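Local coordinates for protein mRNA export factor MEX67 (Candida albicans, PDB 1Q40) that probably takes part in exporting mRNA from the nucleus, using an NTF2-like domain that pairs with a chain of another protein, at residues B[44-52]-B[70-79]; B[134-145]-B[178-189]. All coordinates share one frame; numbering follows the deposited sequence.

Contact 1: B[44-52]-B[70-79]; sequences QFSMQVDSS and FGYYLNNSRN
The carbonyl oxygen of M47, on the strand 44-49, is gripped twice by the loop 70-79. R78 N gives it a short, nearly straight hydrogen bond of 2.6 Å (164° at the hydrogen) lying in the carbonyl plane, and S77 CA adds a C-H contact at 3.4 Å. Two residues further along, V49 N donates to S77 OG at 2.9 Å; the hydroxyl reaches it because OG stands opposite the S77 backbone N (chi1 169°), and the same oxygen takes a weak second bond from N79 N. V49 O then receives N79 ND2 at 3.0 Å, from a little outside both the carbonyl and the amide planes, while the OD1 of that amide turns to T81. A water joins M47 N to N76 O. Beyond the pairing of F45 with S94, the loop thus takes over this strand edge.

V49 forks: CG1 sits over one face of the F70 ring, 3.9 Å from its centroid in a CH-pi contact, and CG2 presses on Y73 CB at 3.5 Å. The selenium of selenomethionine M47 comes to the edge of the Y73 ring, 4.1 Å from CD1, a Met-aromatic contact made by a chain bent at chi2 and chi3. On the other flank, the extended R78 chain lays CD against S46 CB. The chemistry implies a loop pinned to the strand backbone by polar bonds and packed by apolar side chains; R78 NE bonds R89 O, and NH1 forms a salt bridge with an acidic side chain of the partner protein chain, consistent with an ordered guanidinium at the interface.

Contact 2: B[134-145]-B[178-189]; sequences IMITLHGSFDEV and LSKKSFDRTFVV
H139 and D184 face each other across the antiparallel strands 134-145 and 181-189, where ND1 donates to OD1 in a very short, straight bond of 2.5 Å (177°). OD1 comes in at the imidazole edge, near the ring plane, although the carboxylate is turned 70° from that plane. In the next shell, E124 takes H139 NE2 and R207 holds D184 OD2 in a salt bridge, so both groups have their rotation fixed from behind. Beside them on the same face, T137 OG1 and T186 OG1 lie 2.9 Å apart, T186 OG1 also bonding a polar side chain of the partner protein chain.

The face bearing I136, L138, F142 and F183 is apolar along much of its length. G140, lacking a side chain, leaves its backbone N beneath one face of the F183 ring; L138 CD2 lies at the ring edge, 3.9 Å from F183 CZ. The F142 ring leans obliquely against F183, because chi1 of 58° sets its CG between backbone N and carbonyl carbon.

Beyond F142 a charged cluster takes over. E144 OE2 meets K181 NZ at 2.8 Å in a salt bridge and is also hydrogen-bonded to Y73 OH; E144 OE1 accepts S179 N at 3.0 Å. Both nitrogens lie above the carboxylate plane. S179 OG, 3.0 Å from K181 NZ, takes a further bond from that ammonium.

Paired backbone bonds from I134-V189 to F142-K181 carry the strands through this varied chemistry. With a carboxylate at each nitrogen, H139 would be expected to favour its protonated form, on the face that borders the second protein.

In the fold
Both contacts are buried and belong to one NTF2-like sheet, in which strand 198-208 lies between strand 44-49 and strand 181-190; contact 2 is the more central. Exposure appears at S51 and L74 in contact 1 and at the V145, L178 and K180 end of contact 2. Contact 2 is regular antiparallel pairing, whereas contact 1 fastens an irregular loop to a strand by a few individual bonds. Y73 connects them: Y73 OH probably bonds E144 OE2 at 2.6 Å and also touches the F142 ring, while the Y73 ring packs on K181. F45, on strand 44-49, packs on R185. Each contact reaches the other protein chain, contact 1 partly through a salt bridge and contact 2 through the face bearing T137 and T186.

Contact 1: B[44-52]-B[70-79]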
loop_
_atom_site.group_PDB
_atom_site.type_symbol
_atom_site.label_atom_id
_atom_site.label_comp_id
_atom_site.label_asym_id
_atom_site.label_seq_id
_atom_site.Cartn_x
_atom_site.Cartn_y
_atom_site.Cartn_z
ATOM N N GLN B 44 8.681 14.927 -0.009
ATOM C CA GLN B 44 9.326 13.630 -0.218
ATOM C C GLN B 44 8.592 12.773 -1.266
ATOM O O GLN B 44 7.347 12.706 -1.303
ATOM C CB GLN B 44 9.440 12.861 1.103
ATOM C CG GLN B 44 10.281 13.551 2.153
ATOM C CD GLN B 44 10.311 12.791 3.469
ATOM O OE1 GLN B 44 11.087 11.851 3.634
ATOM N NE2 GLN B 44 9.474 13.203 4.408
ATOM N N PHE B 45 9.389 12.149 -2.130
ATOM C CA PHE B 45 8.920 11.162 -3.087
ATOM C C PHE B 45 9.820 9.942 -3.102
ATOM O O PHE B 45 11.039 10.061 -3.131
ATOM C CB PHE B 45 8.899 11.728 -4.503
ATOM C CG PHE B 45 8.528 10.711 -5.547
ATOM C CD1 PHE B 45 7.214 10.291 -5.683
ATOM C CD2 PHE B 45 9.498 10.176 -6.401
ATOM C CE1 PHE B 45 6.860 9.340 -6.648
ATOM C CE2 PHE B 45 9.149 9.222 -7.356
ATOM C CZ PHE B 45 7.834 8.807 -7.476
ATOM N N SER B 46 9.213 8.762 -3.112
ATOM C CA SER B 46 9.930 7.561 -3.501
ATOM C C SER B 46 9.006 6.576 -4.203
ATOM O O SER B 46 7.772 6.633 -4.074
ATOM C CB SER B 46 10.645 6.922 -2.306
ATOM O OG SER B 46 9.802 6.809 -1.172
HETATM N N MSE B 47 9.624 5.710 -5.001
HETATM C CA MSE B 47 8.934 4.684 -5.764
HETATM C C MSE B 47 9.469 3.307 -5.353
HETATM O O MSE B 47 10.678 3.134 -5.151
HETATM C CB MSE B 47 9.129 4.924 -7.271
HETATM C CG MSE B 47 8.478 3.883 -8.180
HETATM SE SE MSE B 47 9.650 2.341 -8.527
HETATM C CE MSE B 47 11.207 3.255 -9.144
ATOM N N GLN B 48 8.558 2.347 -5.213
ATOM C CA GLN B 48 8.900 0.967 -4.824
ATOM C C GLN B 48 8.293 -0.029 -5.820
ATOM O O GLN B 48 7.174 0.162 -6.285
ATOM C CB GLN B 48 8.417 0.697 -3.370
ATOM C CG GLN B 48 6.898 0.912 -3.127
ATOM C CD GLN B 48 6.457 0.704 -1.664
ATOM O OE1 GLN B 48 6.777 -0.313 -1.049
ATOM N NE2 GLN B 48 5.716 1.666 -1.126
ATOM N N VAL B 49 9.040 -1.078 -6.161
ATOM C CA VAL B 49 8.561 -2.161 -7.010
ATOM C C VAL B 49 8.227 -3.382 -6.138
ATOM O O VAL B 49 9.013 -3.775 -5.266
ATOM C CB VAL B 49 9.606 -2.567 -8.076
ATOM C CG1 VAL B 49 9.167 -3.818 -8.837
ATOM C CG2 VAL B 49 9.859 -1.414 -9.028
ATOM N N ASP B 50 7.048 -3.952 -6.377
ATOM C CA ASP B 50 6.634 -5.239 -5.789
ATOM C C ASP B 50 6.420 -6.268 -6.906
ATOM O O ASP B 50 5.320 -6.435 -7.409
ATOM C CB ASP B 50 5.339 -5.055 -4.990
ATOM C CG ASP B 50 4.890 -6.331 -4.284
ATOM O OD1 ASP B 50 5.564 -7.389 -4.407
ATOM O OD2 ASP B 50 3.855 -6.362 -3.574
ATOM N N SER B 51 7.491 -6.956 -7.278
ATOM C CA SER B 51 7.468 -7.916 -8.370
ATOM C C SER B 51 6.713 -9.197 -8.019
ATOM O O SER B 51 6.373 -9.974 -8.905
ATOM C CB SER B 51 8.897 -8.235 -8.828
ATOM O OG SER B 51 9.638 -8.916 -7.828
ATOM N N SER B 52 6.465 -9.421 -6.733
ATOM C CA SER B 52 5.770 -10.612 -6.280
ATOM C C SER B 52 4.255 -10.442 -6.154
ATOM O O SER B 52 3.565 -11.371 -5.728
ATOM C CB SER B 52 6.324 -11.044 -4.926
ATOM O OG SER B 52 5.896 -12.373 -4.653
ATOM N N PHE B 70 10.696 -5.382 -15.138
ATOM C CA PHE B 70 10.740 -4.134 -14.364
ATOM C C PHE B 70 12.053 -3.336 -14.532
ATOM O O PHE B 70 12.371 -2.501 -13.685
ATOM C CB PHE B 70 10.530 -4.436 -12.879
ATOM C CG PHE B 70 9.152 -4.925 -12.542
ATOM C CD1 PHE B 70 8.907 -6.277 -12.326
ATOM C CD2 PHE B 70 8.106 -4.030 -12.406
ATOM C CE1 PHE B 70 7.624 -6.722 -11.992
ATOM C CE2 PHE B 70 6.823 -4.459 -12.080
ATOM C CZ PHE B 70 6.577 -5.810 -11.869
ATOM N N GLY B 71 12.794 -3.596 -15.614
ATOM C CA GLY B 71 14.090 -2.976 -15.881
ATOM C C GLY B 71 14.251 -1.470 -15.708
ATOM O O GLY B 71 15.284 -1.022 -15.233
ATOM N N TYR B 72 13.249 -0.677 -16.080
ATOM C CA TYR B 72 13.331 0.783 -15.907
ATOM C C TYR B 72 13.160 1.256 -14.453
ATOM O O TYR B 72 13.546 2.371 -14.111
ATOM C CB TYR B 72 12.287 1.488 -16.782
ATOM C CG TYR B 72 12.690 1.640 -18.238
ATOM C CD1 TYR B 72 11.850 1.222 -19.265
ATOM C CD2 TYR B 72 13.916 2.200 -18.581
ATOM C CE1 TYR B 72 12.227 1.352 -20.607
ATOM C CE2 TYR B 72 14.305 2.331 -19.910
ATOM C CZ TYR B 72 13.454 1.915 -20.916
ATOM O OH TYR B 72 13.852 2.068 -22.219
ATOM N N TYR B 73 12.592 0.395 -13.613
ATOM C CA TYR B 73 12.186 0.726 -12.253
ATOM C C TYR B 73 13.110 0.210 -11.148
ATOM O O TYR B 73 13.141 0.771 -10.043
ATOM C CB TYR B 73 10.818 0.115 -12.007
ATOM C CG TYR B 73 9.727 0.637 -12.906
ATOM C CD1 TYR B 73 8.979 1.745 -12.535
ATOM C CD2 TYR B 73 9.439 0.029 -14.115
ATOM C CE1 TYR B 73 7.974 2.246 -13.344
ATOM C CE2 TYR B 73 8.406 0.520 -14.948
ATOM C CZ TYR B 73 7.674 1.617 -14.544
ATOM O OH TYR B 73 6.663 2.140 -15.322
ATOM N N LEU B 74 13.853 -0.854 -11.432
ATOM C CA LEU B 74 14.536 -1.602 -10.380
ATOM C C LEU B 74 15.645 -0.837 -9.685
ATOM O O LEU B 74 15.803 -0.959 -8.471
ATOM C CB LEU B 74 15.112 -2.913 -10.922
ATOM C CG LEU B 74 14.112 -3.988 -11.297
ATOM C CD1 LEU B 74 14.850 -5.120 -11.981
ATOM C CD2 LEU B 74 13.389 -4.494 -10.082
ATOM N N ASN B 75 16.435 -0.072 -10.427
ATOM C CA ASN B 75 17.568 0.619 -9.793
ATOM C C ASN B 75 17.114 1.690 -8.807
ATOM O O ASN B 75 17.784 1.953 -7.811
ATOM C CB ASN B 75 18.506 1.243 -10.821
ATOM C CG ASN B 75 19.788 1.746 -10.186
ATOM O OD1 ASN B 75 20.468 1.009 -9.464
ATOM N ND2 ASN B 75 20.113 3.008 -10.426
ATOM N N ASN B 76 15.964 2.295 -9.087
ATOM C CA ASN B 76 15.419 3.335 -8.236
ATOM C C ASN B 76 14.373 2.868 -7.221
ATOM O O ASN B 76 13.853 3.688 -6.463
ATOM C CB ASN B 76 14.842 4.442 -9.111
ATOM C CG ASN B 76 15.927 5.215 -9.852
ATOM O OD1 ASN B 76 17.086 5.232 -9.431
ATOM N ND2 ASN B 76 15.560 5.839 -10.964
ATOM N N SER B 77 14.078 1.572 -7.199
ATOM C CA SER B 77 13.040 1.023 -6.329
ATOM C C SER B 77 13.439 1.068 -4.860
ATOM O O SER B 77 14.480 0.558 -4.475
ATOM C CB SER B 77 12.710 -0.426 -6.724
ATOM O OG SER B 77 11.897 -1.067 -5.747
ATOM N N ARG B 78 12.602 1.689 -4.045
ATOM C CA ARG B 78 12.835 1.804 -2.606
ATOM C C ARG B 78 11.941 0.807 -1.866
ATOM O O ARG B 78 11.240 1.161 -0.911
ATOM C CB ARG B 78 12.556 3.239 -2.142
ATOM C CG ARG B 78 13.222 3.572 -0.826
ATOM C CD ARG B 78 13.029 5.020 -0.399
ATOM N NE ARG B 78 13.822 5.345 0.778
ATOM C CZ ARG B 78 13.343 5.826 1.927
ATOM N NH1 ARG B 78 12.050 6.011 2.113
ATOM N NH2 ARG B 78 14.182 6.090 2.919
ATOM N N ASN B 79 11.944 -0.440 -2.342
ATOM C CA ASN B 79 11.321 -1.535 -1.616
ATOM C C ASN B 79 12.275 -1.843 -0.486
ATOM O O ASN B 79 13.334 -2.482 -0.675
ATOM C CB ASN B 79 11.089 -2.750 -2.521
ATOM C CG ASN B 79 10.456 -3.928 -1.785
ATOM O OD1 ASN B 79 10.558 -4.047 -0.556
ATOM N ND2 ASN B 79 9.819 -4.827 -2.546
HETATM O O HOH W 1 12.554 5.844 -5.462
#

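Contact 2: B[134-145]-B[178-189]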
loop_
_atom_site.group_PDB
_atom_site.type_symbol
_atom_site.label_atom_id
_atom_site.label_comp_id
_atom_site.label_asym_id
_atom_site.label_seq_id
_atom_site.Cartn_x
_atom_site.Cartn_y
_atom_site.Cartn_z
ATOM N N ILE B 134 -4.928 16.092 4.053
ATOM C CA ILE B 134 -5.718 14.938 3.646
ATOM C C ILE B 134 -4.818 13.898 2.982
ATOM O O ILE B 134 -3.791 14.234 2.407
ATOM C CB ILE B 134 -6.905 15.345 2.719
ATOM C CG1 ILE B 134 -6.426 15.908 1.385
ATOM C CG2 ILE B 134 -7.810 16.381 3.412
ATOM C CD1 ILE B 134 -7.486 15.870 0.323
HETATM N N MSE B 135 -5.218 12.639 3.104
HETATM C CA MSE B 135 -4.557 11.506 2.472
HETATM C C MSE B 135 -5.369 11.121 1.260
HETATM O O MSE B 135 -6.573 10.944 1.371
HETATM C CB MSE B 135 -4.548 10.304 3.408
HETATM C CG MSE B 135 -3.809 10.503 4.699
HETATM SE SE MSE B 135 -2.091 9.596 4.646
HETATM C CE MSE B 135 -2.549 7.871 5.026
ATOM N N ILE B 136 -4.713 10.992 0.113
ATOM C CA ILE B 136 -5.343 10.489 -1.100
ATOM C C ILE B 136 -4.557 9.280 -1.610
ATOM O O ILE B 136 -3.373 9.397 -1.911
ATOM C CB ILE B 136 -5.374 11.574 -2.196
ATOM C CG1 ILE B 136 -6.026 12.866 -1.686
ATOM C CG2 ILE B 136 -6.114 11.045 -3.423
ATOM C CD1 ILE B 136 -5.764 14.076 -2.563
ATOM N N THR B 137 -5.222 8.132 -1.708
ATOM C CA THR B 137 -4.622 6.928 -2.277
ATOM C C THR B 137 -5.399 6.461 -3.510
ATOM O O THR B 137 -6.613 6.259 -3.457
ATOM C CB THR B 137 -4.546 5.826 -1.217
ATOM O OG1 THR B 137 -3.612 6.221 -0.209
ATOM C CG2 THR B 137 -3.939 4.550 -1.762
ATOM N N LEU B 138 -4.678 6.301 -4.615
ATOM C CA LEU B 138 -5.239 5.886 -5.885
ATOM C C LEU B 138 -4.678 4.523 -6.261
ATOM O O LEU B 138 -3.490 4.263 -6.072
ATOM C CB LEU B 138 -4.881 6.913 -6.962
ATOM C CG LEU B 138 -5.367 6.624 -8.392
ATOM C CD1 LEU B 138 -6.867 6.733 -8.464
ATOM C CD2 LEU B 138 -4.687 7.538 -9.418
ATOM N N HIS B 139 -5.545 3.654 -6.783
ATOM C CA HIS B 139 -5.183 2.311 -7.241
ATOM C C HIS B 139 -5.653 2.142 -8.674
ATOM O O HIS B 139 -6.755 2.561 -9.015
ATOM C CB HIS B 139 -5.842 1.225 -6.389
ATOM C CG HIS B 139 -5.725 1.444 -4.909
ATOM N ND1 HIS B 139 -4.650 0.997 -4.174
ATOM C CD2 HIS B 139 -6.571 2.023 -4.026
ATOM C CE1 HIS B 139 -4.822 1.328 -2.907
ATOM N NE2 HIS B 139 -5.980 1.954 -2.790
ATOM N N GLY B 140 -4.841 1.513 -9.516
ATOM C CA GLY B 140 -5.242 1.282 -10.891
ATOM C C GLY B 140 -4.162 0.697 -11.772
ATOM O O GLY B 140 -3.312 -0.066 -11.306
ATOM N N SER B 141 -4.207 1.065 -13.049
ATOM C CA SER B 141 -3.206 0.647 -14.031
ATOM C C SER B 141 -2.893 1.751 -15.045
ATOM O O SER B 141 -3.605 2.748 -15.134
ATOM C CB SER B 141 -3.680 -0.618 -14.759
ATOM O OG SER B 141 -4.918 -0.381 -15.433
ATOM N N PHE B 142 -1.795 1.583 -15.776
ATOM C CA PHE B 142 -1.434 2.496 -16.860
ATOM C C PHE B 142 -0.763 1.763 -18.018
ATOM O O PHE B 142 -0.317 0.620 -17.874
ATOM C CB PHE B 142 -0.552 3.664 -16.366
ATOM C CG PHE B 142 0.744 3.242 -15.691
ATOM C CD1 PHE B 142 1.835 2.794 -16.434
ATOM C CD2 PHE B 142 0.876 3.318 -14.321
ATOM C CE1 PHE B 142 3.032 2.405 -15.805
ATOM C CE2 PHE B 142 2.071 2.931 -13.688
ATOM C CZ PHE B 142 3.138 2.486 -14.432
ATOM N N ASP B 143 -0.738 2.420 -19.176
ATOM C CA ASP B 143 0.058 1.996 -20.314
ATOM C C ASP B 143 1.358 2.778 -20.300
ATOM O O ASP B 143 1.382 3.942 -19.916
ATOM C CB ASP B 143 -0.669 2.293 -21.620
ATOM C CG ASP B 143 -1.897 1.452 -21.794
ATOM O OD1 ASP B 143 -1.752 0.313 -22.285
ATOM O OD2 ASP B 143 -3.043 1.835 -21.462
ATOM N N GLU B 144 2.443 2.136 -20.704
ATOM C CA GLU B 144 3.693 2.837 -20.928
ATOM C C GLU B 144 3.756 3.151 -22.407
ATOM O O GLU B 144 3.655 2.249 -23.227
ATOM C CB GLU B 144 4.875 1.981 -20.498
ATOM C CG GLU B 144 4.921 1.753 -18.999
ATOM C CD GLU B 144 6.001 0.768 -18.581
ATOM O OE1 GLU B 144 6.625 0.155 -19.470
ATOM O OE2 GLU B 144 6.214 0.591 -17.359
ATOM N N VAL B 145 3.899 4.431 -22.743
ATOM C CA VAL B 145 3.891 4.889 -24.137
ATOM C C VAL B 145 5.278 5.241 -24.688
ATOM O O VAL B 145 5.457 5.346 -25.897
ATOM C CB VAL B 145 2.938 6.089 -24.331
ATOM C CG1 VAL B 145 1.504 5.689 -24.003
ATOM C CG2 VAL B 145 3.357 7.288 -23.485
ATOM N N LEU B 178 8.359 -1.968 -23.101
ATOM C CA LEU B 178 7.321 -1.189 -22.452
ATOM C C LEU B 178 6.116 -2.107 -22.304
ATOM O O LEU B 178 5.849 -2.917 -23.180
ATOM C CB LEU B 178 6.972 0.053 -23.278
ATOM C CG LEU B 178 8.114 1.027 -23.596
ATOM C CD1 LEU B 178 7.674 2.020 -24.652
ATOM C CD2 LEU B 178 8.614 1.758 -22.370
ATOM N N SER B 179 5.413 -1.988 -21.185
ATOM C CA SER B 179 4.219 -2.780 -20.906
ATOM C C SER B 179 3.331 -2.080 -19.880
ATOM O O SER B 179 3.763 -1.162 -19.178
ATOM C CB SER B 179 4.597 -4.175 -20.372
ATOM O OG SER B 179 4.982 -4.122 -18.989
ATOM N N LYS B 180 2.091 -2.543 -19.789
ATOM C CA LYS B 180 1.167 -2.085 -18.775
ATOM C C LYS B 180 1.711 -2.458 -17.406
ATOM O O LYS B 180 2.390 -3.463 -17.265
ATOM C CB LYS B 180 -0.215 -2.728 -18.948
ATOM C CG LYS B 180 -0.914 -2.342 -20.233
ATOM C CD LYS B 180 -2.252 -3.049 -20.355
ATOM C CE LYS B 180 -3.407 -2.160 -19.912
ATOM N NZ LYS B 180 -4.365 -1.900 -21.017
ATOM N N LYS B 181 1.425 -1.622 -16.413
ATOM C CA LYS B 181 1.687 -1.949 -15.012
ATOM C C LYS B 181 0.452 -1.603 -14.172
ATOM O O LYS B 181 -0.340 -0.759 -14.548
ATOM C CB LYS B 181 2.885 -1.159 -14.484
ATOM C CG LYS B 181 4.168 -1.267 -15.316
ATOM C CD LYS B 181 4.868 -2.597 -15.123
ATOM C CE LYS B 181 6.291 -2.558 -15.678
ATOM N NZ LYS B 181 6.322 -2.176 -17.119
ATOM N N SER B 182 0.285 -2.274 -13.041
ATOM C CA SER B 182 -0.679 -1.819 -12.044
ATOM C C SER B 182 0.094 -1.053 -10.986
ATOM O O SER B 182 1.325 -1.131 -10.923
ATOM C CB SER B 182 -1.468 -2.979 -11.446
ATOM O OG SER B 182 -2.429 -3.438 -12.379
ATOM N N PHE B 183 -0.621 -0.270 -10.191
ATOM C CA PHE B 183 0.018 0.604 -9.219
ATOM C C PHE B 183 -0.936 1.099 -8.139
ATOM O O PHE B 183 -2.168 1.052 -8.278
ATOM C CB PHE B 183 0.602 1.833 -9.930
ATOM C CG PHE B 183 -0.432 2.867 -10.274
ATOM C CD1 PHE B 183 -0.695 3.923 -9.399
ATOM C CD2 PHE B 183 -1.169 2.764 -11.442
ATOM C CE1 PHE B 183 -1.678 4.866 -9.689
ATOM C CE2 PHE B 183 -2.157 3.714 -11.757
ATOM C CZ PHE B 183 -2.407 4.768 -10.886
ATOM N N ASP B 184 -0.316 1.597 -7.070
ATOM C CA ASP B 184 -0.977 2.340 -6.009
ATOM C C ASP B 184 -0.125 3.565 -5.696
ATOM O O ASP B 184 1.093 3.479 -5.662
ATOM C CB ASP B 184 -1.116 1.468 -4.770
ATOM C CG ASP B 184 -1.521 0.035 -5.105
ATOM O OD1 ASP B 184 -2.754 -0.243 -5.144
ATOM O OD2 ASP B 184 -0.668 -0.865 -5.342
ATOM N N ARG B 185 -0.762 4.702 -5.459
ATOM C CA ARG B 185 -0.048 5.929 -5.188
ATOM C C ARG B 185 -0.740 6.712 -4.072
ATOM O O ARG B 185 -1.942 6.953 -4.140
ATOM C CB ARG B 185 0.021 6.780 -6.450
ATOM C CG ARG B 185 1.077 7.869 -6.387
ATOM C CD ARG B 185 1.367 8.527 -7.735
ATOM N NE ARG B 185 2.491 9.447 -7.617
ATOM C CZ ARG B 185 3.142 9.993 -8.635
ATOM N NH1 ARG B 185 4.143 10.827 -8.395
ATOM N NH2 ARG B 185 2.815 9.714 -9.881
ATOM N N THR B 186 0.041 7.124 -3.078
ATOM C CA THR B 186 -0.447 7.821 -1.889
ATOM C C THR B 186 0.168 9.214 -1.797
ATOM O O THR B 186 1.385 9.365 -1.835
ATOM C CB THR B 186 -0.093 7.007 -0.626
ATOM O OG1 THR B 186 -0.800 5.769 -0.646
ATOM C CG2 THR B 186 -0.594 7.686 0.653
ATOM N N PHE B 187 -0.695 10.218 -1.677
ATOM C CA PHE B 187 -0.309 11.607 -1.491
ATOM C C PHE B 187 -0.758 12.072 -0.091
ATOM O O PHE B 187 -1.880 11.793 0.320
ATOM C CB PHE B 187 -1.008 12.500 -2.523
ATOM C CG PHE B 187 -0.734 12.138 -3.965
ATOM C CD1 PHE B 187 0.303 12.741 -4.658
ATOM C CD2 PHE B 187 -1.553 11.242 -4.639
ATOM C CE1 PHE B 187 0.545 12.441 -5.994
ATOM C CE2 PHE B 187 -1.325 10.927 -5.977
ATOM C CZ PHE B 187 -0.277 11.537 -6.656
ATOM N N VAL B 188 0.106 12.774 0.635
ATOM C CA VAL B 188 -0.332 13.602 1.758
ATOM C C VAL B 188 -0.323 15.037 1.243
ATOM O O VAL B 188 0.730 15.555 0.883
ATOM C CB VAL B 188 0.597 13.477 2.980
ATOM C CG1 VAL B 188 0.123 14.383 4.118
ATOM C CG2 VAL B 188 0.673 12.041 3.446
ATOM N N VAL B 189 -1.496 15.661 1.180
ATOM C CA VAL B 189 -1.644 17.019 0.654
ATOM C C VAL B 189 -1.993 17.985 1.795
ATOM O O VAL B 189 -2.878 17.704 2.600
ATOM C CB VAL B 189 -2.734 17.076 -0.440
ATOM C CG1 VAL B 189 -2.728 18.433 -1.148
ATOM C CG2 VAL B 189 -2.546 15.937 -1.449
#